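Long-range contacts in hydrolase, haloacid dehalogenase-like family (Chlorobaculum tepidum, PDB 2HCF), which binds magnesium and probably acts as a hydrolase of the haloacid dehalogenase superfamily: residues 4-9 and 171-176; 16-21 and 90-95; 96-101 and 131-136; 119-124 and 140-145. All blocks are in the same frame, centred on the assembly; numbering follows the deposited sequence.

Contact 1 of 4, residues 4-9 and 171-176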
# COMPACT_ATOMS: atom_id res chain seq x y z
N ARG A 4 8.30 21.35 -5.57
CA ARG A 4 7.09 20.58 -5.31
C ARG A 4 7.45 19.10 -5.19
O ARG A 4 8.07 18.56 -6.11
CB ARG A 4 6.04 20.76 -6.41
CG ARG A 4 5.29 22.10 -6.35
CD ARG A 4 4.04 22.11 -7.23
NE ARG A 4 4.30 22.57 -8.60
CZ ARG A 4 3.40 22.54 -9.60
NH1 ARG A 4 2.18 22.06 -9.40
NH2 ARG A 4 3.72 22.99 -10.80
N THR A 5 7.07 18.47 -4.06
CA THR A 5 7.38 17.04 -3.77
C THR A 5 6.15 16.13 -3.75
O THR A 5 5.11 16.49 -3.20
CB THR A 5 8.10 16.92 -2.44
OG1 THR A 5 9.37 17.57 -2.56
CG2 THR A 5 8.35 15.46 -2.06
N LEU A 6 6.31 14.97 -4.37
CA LEU A 6 5.29 13.93 -4.46
C LEU A 6 5.67 12.84 -3.46
O LEU A 6 6.74 12.24 -3.56
CB LEU A 6 5.22 13.36 -5.89
CG LEU A 6 4.29 12.15 -6.09
CD1 LEU A 6 2.89 12.49 -5.69
CD2 LEU A 6 4.27 11.58 -7.48
N VAL A 7 4.78 12.60 -2.50
CA VAL A 7 5.03 11.62 -1.48
C VAL A 7 3.96 10.52 -1.49
O VAL A 7 2.78 10.77 -1.20
CB VAL A 7 5.08 12.29 -0.08
CG1 VAL A 7 5.58 11.30 0.95
CG2 VAL A 7 5.98 13.52 -0.11
N LEU A 8 4.40 9.30 -1.73
CA LEU A 8 3.53 8.15 -1.92
C LEU A 8 3.75 7.13 -0.79
O LEU A 8 4.87 6.68 -0.55
CB LEU A 8 3.78 7.52 -3.30
CG LEU A 8 3.56 8.43 -4.52
CD1 LEU A 8 4.05 7.72 -5.76
CD2 LEU A 8 2.11 8.84 -4.67
N PHE A 9 2.67 6.78 -0.12
CA PHE A 9 2.68 5.91 1.06
C PHE A 9 1.96 4.60 0.77
O PHE A 9 0.82 4.58 0.22
CB PHE A 9 1.88 6.56 2.20
CG PHE A 9 2.64 7.58 3.02
CD1 PHE A 9 3.38 7.18 4.13
CD2 PHE A 9 2.54 8.95 2.75
CE1 PHE A 9 4.06 8.11 4.90
CE2 PHE A 9 3.21 9.87 3.51
CZ PHE A 9 3.97 9.45 4.60
N SER A 171 14.25 13.13 -7.93
CA SER A 171 14.59 13.56 -6.58
C SER A 171 13.43 14.20 -5.87
O SER A 171 13.50 14.40 -4.67
CB SER A 171 15.73 14.57 -6.58
OG SER A 171 15.40 15.71 -7.36
N GLN A 172 12.39 14.55 -6.63
CA GLN A 172 11.14 15.10 -6.06
C GLN A 172 10.06 14.05 -5.75
O GLN A 172 8.98 14.40 -5.31
CB GLN A 172 10.56 16.15 -7.02
CG GLN A 172 11.35 17.42 -7.09
CD GLN A 172 10.88 18.35 -8.21
OE1 GLN A 172 10.33 17.91 -9.21
NE2 GLN A 172 11.12 19.63 -8.04
N ILE A 173 10.35 12.78 -6.00
CA ILE A 173 9.39 11.72 -5.76
C ILE A 173 9.88 10.83 -4.62
O ILE A 173 11.00 10.34 -4.64
CB ILE A 173 9.17 10.84 -7.01
CG1 ILE A 173 8.81 11.71 -8.23
CG2 ILE A 173 8.08 9.76 -6.72
CD1 ILE A 173 9.01 10.98 -9.58
N VAL A 174 9.01 10.64 -3.63
CA VAL A 174 9.35 9.86 -2.44
C VAL A 174 8.33 8.74 -2.27
O VAL A 174 7.10 8.97 -2.23
CB VAL A 174 9.37 10.77 -1.18
CG1 VAL A 174 9.69 9.97 0.07
CG2 VAL A 174 10.37 11.89 -1.35
N ILE A 175 8.84 7.51 -2.22
CA ILE A 175 8.01 6.35 -2.06
C ILE A 175 8.32 5.65 -0.75
O ILE A 175 9.45 5.25 -0.50
CB ILE A 175 8.19 5.43 -3.25
CG1 ILE A 175 7.40 6.01 -4.43
CG2 ILE A 175 7.68 4.04 -2.96
CD1 ILE A 175 7.82 5.51 -5.77
N ILE A 176 7.29 5.51 0.08
CA ILE A 176 7.45 5.04 1.45
C ILE A 176 6.73 3.71 1.70
O ILE A 176 5.51 3.59 1.43
CB ILE A 176 6.94 6.11 2.45
CG1 ILE A 176 7.72 7.42 2.26
CG2 ILE A 176 7.05 5.62 3.90
CD1 ILE A 176 7.01 8.66 2.81
O HOH W 1 7.92 19.45 -9.40
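This is a parallel strand pairing at the middle of the main sheet, Leu6 beside Ile173, Val7 beside Val174 and Leu8 beside Ile175, where strand 5-9 runs next to strand 173-177. The axes of 5-9 and 173-176 come within 4.8 Å. Four backbone bonds hold them: Leu6 N gives to Gln172 O, Val174 N to Leu6 O, Leu8 N to Val174 O and Ile176 N to Leu8 O, so Leu6 and Leu8 each use both their N-H and their carbonyl on this edge. The opposite edge of strand 5-9 bonds to strand 111-116, which places the pair inside the parallel sheet of the Rossmann-like haloacid dehalogenase fold. At the C-terminal end of both strands the chain enters the magnesium site, with Asp10 and Asp178 just beyond.

Side chains alternate. Leu6, Leu8, Ile173 and Ile175 share the face covered by helix 152-164, and there Leu8 CD1 lies alongside Ile175 CG1 at 4.0 Å. On the other face Ile176 does most of the work. Its CG1 stands anti to the carbonyl carbon (chi1 -59°), sending CD1 over one face of the Phe9 ring, 3.8 Å from the centroid and offset toward the rim near CZ. The same methyl meets Val7 CG1 at 3.5 Å.

Beyond the start of the strands, the Gln172 side chain runs past the Arg4 carbonyl, CD 3.5 Å from Arg4 O. Gln172 OE1 takes the N-H of Ser169 and a proton from a water 2.9 Å away, which also reaches Arg4 O weakly.

Contact 2 of 4, residues 16-21 and 90-95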
# COMPACT_ATOMS: atom_id res chain seq x y z
N LEU A 16 -0.56 1.58 9.07
CA LEU A 16 -1.40 0.86 10.00
C LEU A 16 -1.22 -0.63 9.81
O LEU A 16 -0.54 -1.07 8.85
CB LEU A 16 -2.87 1.26 9.83
CG LEU A 16 -3.51 1.08 8.42
CD1 LEU A 16 -3.94 -0.37 8.13
CD2 LEU A 16 -4.75 2.00 8.32
N LYS A 17 -1.80 -1.38 10.75
CA LYS A 17 -1.95 -2.83 10.67
C LYS A 17 -3.37 -3.22 10.95
O LYS A 17 -4.10 -2.49 11.63
CB LYS A 17 -1.05 -3.54 11.68
CG LYS A 17 0.41 -3.41 11.30
CD LYS A 17 1.31 -4.12 12.26
CE LYS A 17 2.77 -3.89 11.83
NZ LYS A 17 3.76 -4.51 12.75
N VAL A 18 -3.74 -4.37 10.39
CA VAL A 18 -5.08 -4.92 10.54
C VAL A 18 -5.01 -6.24 11.25
O VAL A 18 -4.06 -6.99 11.08
CB VAL A 18 -5.78 -5.15 9.19
CG1 VAL A 18 -7.30 -5.42 9.42
CG2 VAL A 18 -5.61 -3.92 8.30
N GLU A 19 -6.07 -6.53 11.99
CA GLU A 19 -6.22 -7.77 12.73
C GLU A 19 -6.33 -8.97 11.76
O GLU A 19 -6.59 -8.77 10.59
CB GLU A 19 -7.43 -7.57 13.65
CG GLU A 19 -7.77 -8.65 14.54
CD GLU A 19 -6.71 -8.99 15.53
OE1 GLU A 19 -6.52 -8.24 16.51
OE2 GLU A 19 -6.11 -10.05 15.33
N SER A 20 -6.04 -10.18 12.24
CA SER A 20 -6.01 -11.44 11.42
C SER A 20 -7.32 -11.80 10.69
O SER A 20 -7.32 -12.63 9.77
CB SER A 20 -5.63 -12.63 12.30
OG SER A 20 -6.62 -12.84 13.31
N MSE A 21 -8.42 -11.20 11.11
CA MSE A 21 -9.68 -11.25 10.35
C MSE A 21 -9.53 -10.90 8.85
O MSE A 21 -10.27 -11.41 8.02
CB MSE A 21 -10.72 -10.34 11.01
CG MSE A 21 -10.36 -8.86 11.05
SE MSE A 21 -10.83 -7.85 9.44
CE MSE A 21 -12.68 -8.02 9.48
N GLU A 90 -11.62 -1.33 16.00
CA GLU A 90 -10.77 -2.14 16.89
C GLU A 90 -9.87 -3.15 16.17
O GLU A 90 -8.95 -3.72 16.78
CB GLU A 90 -11.64 -2.87 17.90
CG GLU A 90 -12.33 -1.93 18.90
CD GLU A 90 -13.54 -1.16 18.35
OE1 GLU A 90 -14.13 -1.57 17.33
OE2 GLU A 90 -13.91 -0.11 18.96
N ASP A 91 -10.16 -3.39 14.90
CA ASP A 91 -9.32 -4.24 14.05
C ASP A 91 -8.10 -3.50 13.48
O ASP A 91 -7.19 -4.15 12.99
CB ASP A 91 -10.15 -4.83 12.89
CG ASP A 91 -11.25 -5.76 13.38
OD1 ASP A 91 -11.01 -6.54 14.32
OD2 ASP A 91 -12.37 -5.73 12.81
N ILE A 92 -8.08 -2.17 13.57
CA ILE A 92 -7.03 -1.35 12.95
C ILE A 92 -6.15 -0.75 14.04
O ILE A 92 -6.64 -0.19 15.03
CB ILE A 92 -7.62 -0.18 12.03
CG1 ILE A 92 -8.65 -0.70 11.02
CG2 ILE A 92 -6.52 0.58 11.29
CD1 ILE A 92 -8.15 -1.73 10.01
N THR A 93 -4.85 -0.85 13.87
CA THR A 93 -3.89 -0.25 14.75
C THR A 93 -3.10 0.76 13.93
O THR A 93 -2.41 0.39 13.00
CB THR A 93 -2.92 -1.34 15.23
OG1 THR A 93 -3.65 -2.25 16.06
CG2 THR A 93 -1.74 -0.77 16.00
N LEU A 94 -3.24 2.04 14.26
CA LEU A 94 -2.41 3.09 13.65
C LEU A 94 -0.96 2.99 14.19
O LEU A 94 -0.75 2.85 15.38
CB LEU A 94 -3.06 4.45 13.95
CG LEU A 94 -2.90 5.54 12.89
CD1 LEU A 94 -3.73 5.23 11.67
CD2 LEU A 94 -3.27 6.90 13.43
N LEU A 95 0.04 3.01 13.30
CA LEU A 95 1.42 2.86 13.74
C LEU A 95 1.97 4.15 14.35
O LEU A 95 1.31 5.20 14.29
CB LEU A 95 2.25 2.37 12.57
CG LEU A 95 1.77 1.00 12.10
CD1 LEU A 95 2.67 0.47 10.98
CD2 LEU A 95 1.74 0.00 13.26
O HOH W 2 -4.86 -4.11 14.41
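Leu16 packs across Ile92 on one face of a short two-stranded antiparallel sheet formed by strands 16-18 and 92-94. Its CB sits 3.3 Å from Thr93 O, the carbonyl that takes the N-H of Lys17. CG stands in the crowded position between backbone N and carbonyl carbon (chi1 57°), which swings the branches toward Ile92 CG2: CG and CD1 touch that methyl loosely, while CD2 meets it at 3.7 Å. Ile92 then hands the packing on, for its CD1 bends along to Val18 and rests 3.8 Å from both Val18 CG1 and Val18 CG2.

Lys17 and Thr93 are the hydrogen-bonded pair, each N-H reaching the other's carbonyl oxygen. Farther along, Glu19 N reaches Asp91 O at 2.8 Å with a bent N-H...O angle of 138°. On the side of Lys17 and Thr93 a water bonds to Asp91 O at 2.7 Å, to Lys17 O at a longer distance, and to Thr93 OG1. The Asp91 carboxylate lies beside the CG of selenomethionine Met21, its OD2 held by Arg88 N.

As in capped haloacid dehalogenase enzymes, these strands lead the chain out to the cap helices and back: helix 21-34 begins at Met21, whose side chain touches helix 65-86. Leu16 and Val18 lie against helix 121-129, on Leu128 and Lys127, and Val18 also touches Asp12.

Contact 3 of 4, residues 96-101 and 131-136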
# COMPACT_ATOMS: atom_id res chain seq x y z
N GLU A 96 3.16 4.07 14.96
CA GLU A 96 3.67 5.16 15.80
C GLU A 96 3.93 6.41 14.97
O GLU A 96 4.60 6.34 13.95
CB GLU A 96 4.96 4.75 16.54
CG GLU A 96 5.48 5.87 17.46
CD GLU A 96 6.62 5.44 18.38
OE1 GLU A 96 7.25 4.39 18.13
OE2 GLU A 96 6.89 6.18 19.36
N GLY A 97 3.34 7.53 15.35
CA GLY A 97 3.66 8.83 14.72
C GLY A 97 2.97 9.15 13.40
O GLY A 97 3.19 10.21 12.80
N VAL A 98 2.10 8.25 12.94
CA VAL A 98 1.51 8.35 11.61
C VAL A 98 0.60 9.59 11.45
O VAL A 98 0.73 10.33 10.48
CB VAL A 98 0.76 7.06 11.27
CG1 VAL A 98 -0.24 7.26 10.10
CG2 VAL A 98 1.76 5.97 11.01
N ARG A 99 -0.31 9.82 12.40
CA ARG A 99 -1.24 10.94 12.25
C ARG A 99 -0.47 12.28 12.28
O ARG A 99 -0.73 13.16 11.48
CB ARG A 99 -2.36 10.92 13.30
CG ARG A 99 -3.51 11.91 12.94
CD ARG A 99 -4.60 12.05 14.00
NE ARG A 99 -5.10 10.75 14.47
CZ ARG A 99 -6.06 10.04 13.88
NH1 ARG A 99 -6.69 10.47 12.78
NH2 ARG A 99 -6.41 8.87 14.40
N GLU A 100 0.50 12.37 13.19
CA GLU A 100 1.37 13.53 13.32
C GLU A 100 2.13 13.81 12.01
O GLU A 100 2.23 14.95 11.59
CB GLU A 100 2.38 13.32 14.45
CG GLU A 100 1.76 13.18 15.86
CD GLU A 100 1.17 11.79 16.17
OE1 GLU A 100 1.28 10.83 15.36
OE2 GLU A 100 0.57 11.66 17.26
N LEU A 101 2.60 12.75 11.37
CA LEU A 101 3.39 12.89 10.16
C LEU A 101 2.51 13.35 8.99
O LEU A 101 2.90 14.21 8.19
CB LEU A 101 4.05 11.55 9.81
CG LEU A 101 4.88 11.50 8.51
CD1 LEU A 101 5.99 12.54 8.52
CD2 LEU A 101 5.45 10.11 8.26
N PRO A 131 -9.60 4.46 11.26
CA PRO A 131 -8.91 5.42 12.13
C PRO A 131 -8.91 6.90 11.67
O PRO A 131 -8.31 7.75 12.33
CB PRO A 131 -7.48 4.86 12.17
CG PRO A 131 -7.32 4.27 10.86
CD PRO A 131 -8.64 3.69 10.47
N GLY A 132 -9.60 7.23 10.59
CA GLY A 132 -9.78 8.62 10.19
C GLY A 132 -8.57 9.31 9.59
O GLY A 132 -8.32 10.49 9.90
N ILE A 133 -7.83 8.57 8.76
CA ILE A 133 -6.71 9.15 8.03
C ILE A 133 -6.84 9.01 6.51
O ILE A 133 -5.87 9.18 5.79
CB ILE A 133 -5.32 8.56 8.47
CG1 ILE A 133 -5.27 7.06 8.26
CG2 ILE A 133 -5.03 8.88 9.93
CD1 ILE A 133 -3.88 6.56 8.26
N ASP A 134 -8.03 8.67 6.02
CA ASP A 134 -8.24 8.55 4.56
C ASP A 134 -8.24 9.93 3.89
O ASP A 134 -7.78 10.08 2.74
CB ASP A 134 -9.57 7.82 4.29
CG ASP A 134 -9.91 7.71 2.81
OD1 ASP A 134 -9.17 7.02 2.09
OD2 ASP A 134 -10.91 8.30 2.37
N HIS A 135 -8.78 10.92 4.61
CA HIS A 135 -8.96 12.29 4.11
C HIS A 135 -7.62 12.94 3.64
O HIS A 135 -7.62 13.84 2.78
CB HIS A 135 -9.69 13.13 5.19
CG HIS A 135 -8.88 13.35 6.42
ND1 HIS A 135 -7.96 14.37 6.53
CD2 HIS A 135 -8.79 12.65 7.58
CE1 HIS A 135 -7.35 14.29 7.69
NE2 HIS A 135 -7.82 13.24 8.34
N TYR A 136 -6.49 12.45 4.13
CA TYR A 136 -5.20 12.97 3.71
C TYR A 136 -4.81 12.63 2.26
O TYR A 136 -3.90 13.24 1.70
CB TYR A 136 -4.08 12.42 4.61
CG TYR A 136 -4.12 12.86 6.03
CD1 TYR A 136 -3.79 14.17 6.39
CD2 TYR A 136 -4.51 11.98 7.04
CE1 TYR A 136 -3.85 14.58 7.71
CE2 TYR A 136 -4.56 12.38 8.35
CZ TYR A 136 -4.23 13.66 8.69
OH TYR A 136 -4.31 14.02 10.01
O HOH W 3 -6.43 12.89 11.09
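The Schellman motif that ends helix 121-129 is where Arg99 takes hold, its guanidinium gripping the carbonyl oxygen of Pro131. Two nitrogens of Arg99 converge end-on upon this one atom: NH2 lies 3.0 Å and NH1 3.2 Å from Pro131 O, which sits at the edge of the guanidinium, only 7° out of its plane. A weak, strongly bent bond also runs from Arg99 NH1 to Gly132 O. The arginine chain leaves helix 98-106 with CG anti to the backbone N (chi1 -167°) and stays extended through chi2, then turns at chi3 (-49°) and again about the CD-NE bond, which brings the guanidinium edge-on to the Pro131 carbonyl.

Gly132, with positive phi, is the C-prime residue: its N reaches Lys129 O and Ile133 N reaches Leu128 O. The contact thus joins the end of one helix of the Rossmann-like core to the start of another.

A water continues the polar network. It accepts from Arg99 NH1 at 3.0 Å and pairs with His135 NE2 and, at 2.6 Å, with Tyr136 OH. That hydroxyl also lies against Arg99 CG, 3.7 Å away. On the buried side Val98 CG1 meets Ile133 CD1 at 4.1 Å, the two side chains crossing at about a right angle.

Contact 4 of 4, residues 119-124 and 140-145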
# COMPACT_ATOMS: atom_id res chain seq x y z
N ASN A 119 -3.36 -2.90 -1.64
CA ASN A 119 -4.80 -2.98 -1.45
C ASN A 119 -5.58 -2.56 -2.71
O ASN A 119 -5.18 -1.63 -3.43
CB ASN A 119 -5.24 -2.05 -0.30
CG ASN A 119 -4.81 -2.54 1.08
OD1 ASN A 119 -5.50 -3.37 1.69
ND2 ASN A 119 -3.73 -1.94 1.63
N PHE A 120 -6.71 -3.24 -2.97
CA PHE A 120 -7.75 -2.68 -3.81
C PHE A 120 -8.12 -1.35 -3.15
O PHE A 120 -8.05 -1.21 -1.92
CB PHE A 120 -9.00 -3.58 -3.87
CG PHE A 120 -8.77 -4.94 -4.51
CD1 PHE A 120 -8.29 -5.05 -5.80
CD2 PHE A 120 -9.08 -6.11 -3.82
CE1 PHE A 120 -8.07 -6.32 -6.39
CE2 PHE A 120 -8.89 -7.35 -4.40
CZ PHE A 120 -8.37 -7.45 -5.68
N GLU A 121 -8.46 -0.35 -3.95
CA GLU A 121 -8.77 0.97 -3.42
C GLU A 121 -9.88 0.95 -2.39
O GLU A 121 -9.76 1.62 -1.37
CB GLU A 121 -9.18 1.97 -4.51
CG GLU A 121 -9.43 3.39 -3.98
CD GLU A 121 -9.55 4.49 -5.08
OE1 GLU A 121 -9.56 4.17 -6.29
OE2 GLU A 121 -9.60 5.67 -4.71
N ALA A 122 -10.96 0.21 -2.66
CA ALA A 122 -12.13 0.34 -1.80
C ALA A 122 -11.83 -0.21 -0.40
O ALA A 122 -12.24 0.39 0.59
CB ALA A 122 -13.34 -0.35 -2.42
N SER A 123 -11.09 -1.32 -0.35
CA SER A 123 -10.73 -1.94 0.93
C SER A 123 -9.53 -1.25 1.61
O SER A 123 -9.51 -1.08 2.84
CB SER A 123 -10.53 -3.43 0.78
OG SER A 123 -9.62 -3.74 -0.26
N GLY A 124 -8.56 -0.82 0.82
CA GLY A 124 -7.42 -0.04 1.35
C GLY A 124 -7.93 1.25 1.98
O GLY A 124 -7.52 1.61 3.10
N GLY A 140 -4.34 7.87 -5.68
CA GLY A 140 -3.27 6.89 -5.49
C GLY A 140 -3.17 5.92 -6.66
O GLY A 140 -3.85 6.12 -7.67
N ALA A 141 -2.26 4.94 -6.57
CA ALA A 141 -2.32 3.79 -7.41
C ALA A 141 -2.54 2.58 -6.50
O ALA A 141 -1.96 2.50 -5.39
CB ALA A 141 -1.04 3.65 -8.22
N PHE A 142 -3.37 1.64 -6.99
CA PHE A 142 -3.93 0.54 -6.19
C PHE A 142 -3.92 -0.80 -6.92
O PHE A 142 -3.55 -0.90 -8.12
CB PHE A 142 -5.36 0.87 -5.79
CG PHE A 142 -5.54 2.24 -5.18
CD1 PHE A 142 -5.45 2.42 -3.82
CD2 PHE A 142 -5.86 3.34 -5.98
CE1 PHE A 142 -5.63 3.71 -3.24
CE2 PHE A 142 -6.06 4.63 -5.40
CZ PHE A 142 -5.91 4.79 -4.05
N ALA A 143 -4.35 -1.86 -6.23
CA ALA A 143 -4.44 -3.20 -6.85
C ALA A 143 -5.49 -3.27 -7.96
O ALA A 143 -5.49 -4.21 -8.77
CB ALA A 143 -4.71 -4.29 -5.82
N ASP A 144 -6.38 -2.30 -8.03
CA ASP A 144 -7.26 -2.20 -9.19
C ASP A 144 -6.49 -1.95 -10.48
O ASP A 144 -6.98 -2.24 -11.57
CB ASP A 144 -8.29 -1.12 -8.97
CG ASP A 144 -8.84 -1.15 -7.57
OD1 ASP A 144 -8.11 -0.68 -6.69
OD2 ASP A 144 -9.97 -1.63 -7.33
N ASP A 145 -5.28 -1.42 -10.36
CA ASP A 145 -4.52 -0.93 -11.51
C ASP A 145 -3.53 -1.91 -12.10
O ASP A 145 -3.13 -1.76 -13.26
CB ASP A 145 -3.79 0.35 -11.11
CG ASP A 145 -4.73 1.46 -10.68
OD1 ASP A 145 -5.74 1.67 -11.38
OD2 ASP A 145 -4.47 2.13 -9.66
O HOH W 4 -11.59 -1.07 -5.10
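Asp144 OD1 accepts the N-H of Glu121 at 2.8 Å, using its syn lone pair, and the bond is nearly straight (164°). It ties the first turn of helix 121-129 to the loop after strand 140-141, within the beta-alpha-beta unit of strand 111-116, helix 121-129 and strand 140-141. Asp144 OD2 gives the carboxylate a second hold on the helix: a water donates to it and accepts from Ala122 N. Lys76 of helix 65-86 forms a salt bridge to OD2, and together the lysine and the helix start would be expected to stabilise the negative charge.

Glu121 also lies over the Phe142 ring. With CG anti to the backbone N (chi1 -177°), the chain runs extended above one face, with CG 3.8 Å from the centroid and almost on the ring normal. The carboxylate stacks flat, only 9° from the ring plane, CD 3.5 Å from Phe142 CE2. Its OE2 is claimed by a salt bridge to Arg125.

Asn119 O takes the N-H of Ala143 from above its carbonyl plane, while the Asn119 side chain turns to the metal site, where ND2 bonds to Asp12 OD1. Ala143 CB fits against Phe120 CD1 at 3.7 Å. Just past the strand, Phe142 N donates to Asp145 OD2 at 2.9 Å, meeting it on the anti side and somewhat out of the plane of a carboxylate that also bridges to Arg159.

In the fold
Contact 1 supplies the two middle strands of the sheet, and the other three contacts lie in the chain between its segments. Contacts 2 and 3 are the closest neighbours, with centres about 13 Å apart: Leu94 CD1 of the small sheet packs on Ile133 CD1 at 3.7 Å. Contact 3 also meets contact 1, through Leu101 CD2 and Phe9 CZ at 4.0 Å. Contact 4 shares the large sheet with contact 1 without touching it. The magnesium held by Asp10, Asp12 and Asp178 has three of the contacts nearby: the side chain of Asn119 is about 7 Å from it, Leu95 about 8 Å and Ile176 about 9 Å. Contact 3 is more distant, the side chain of Val98 lying about 12 Å from the bound magnesium ion.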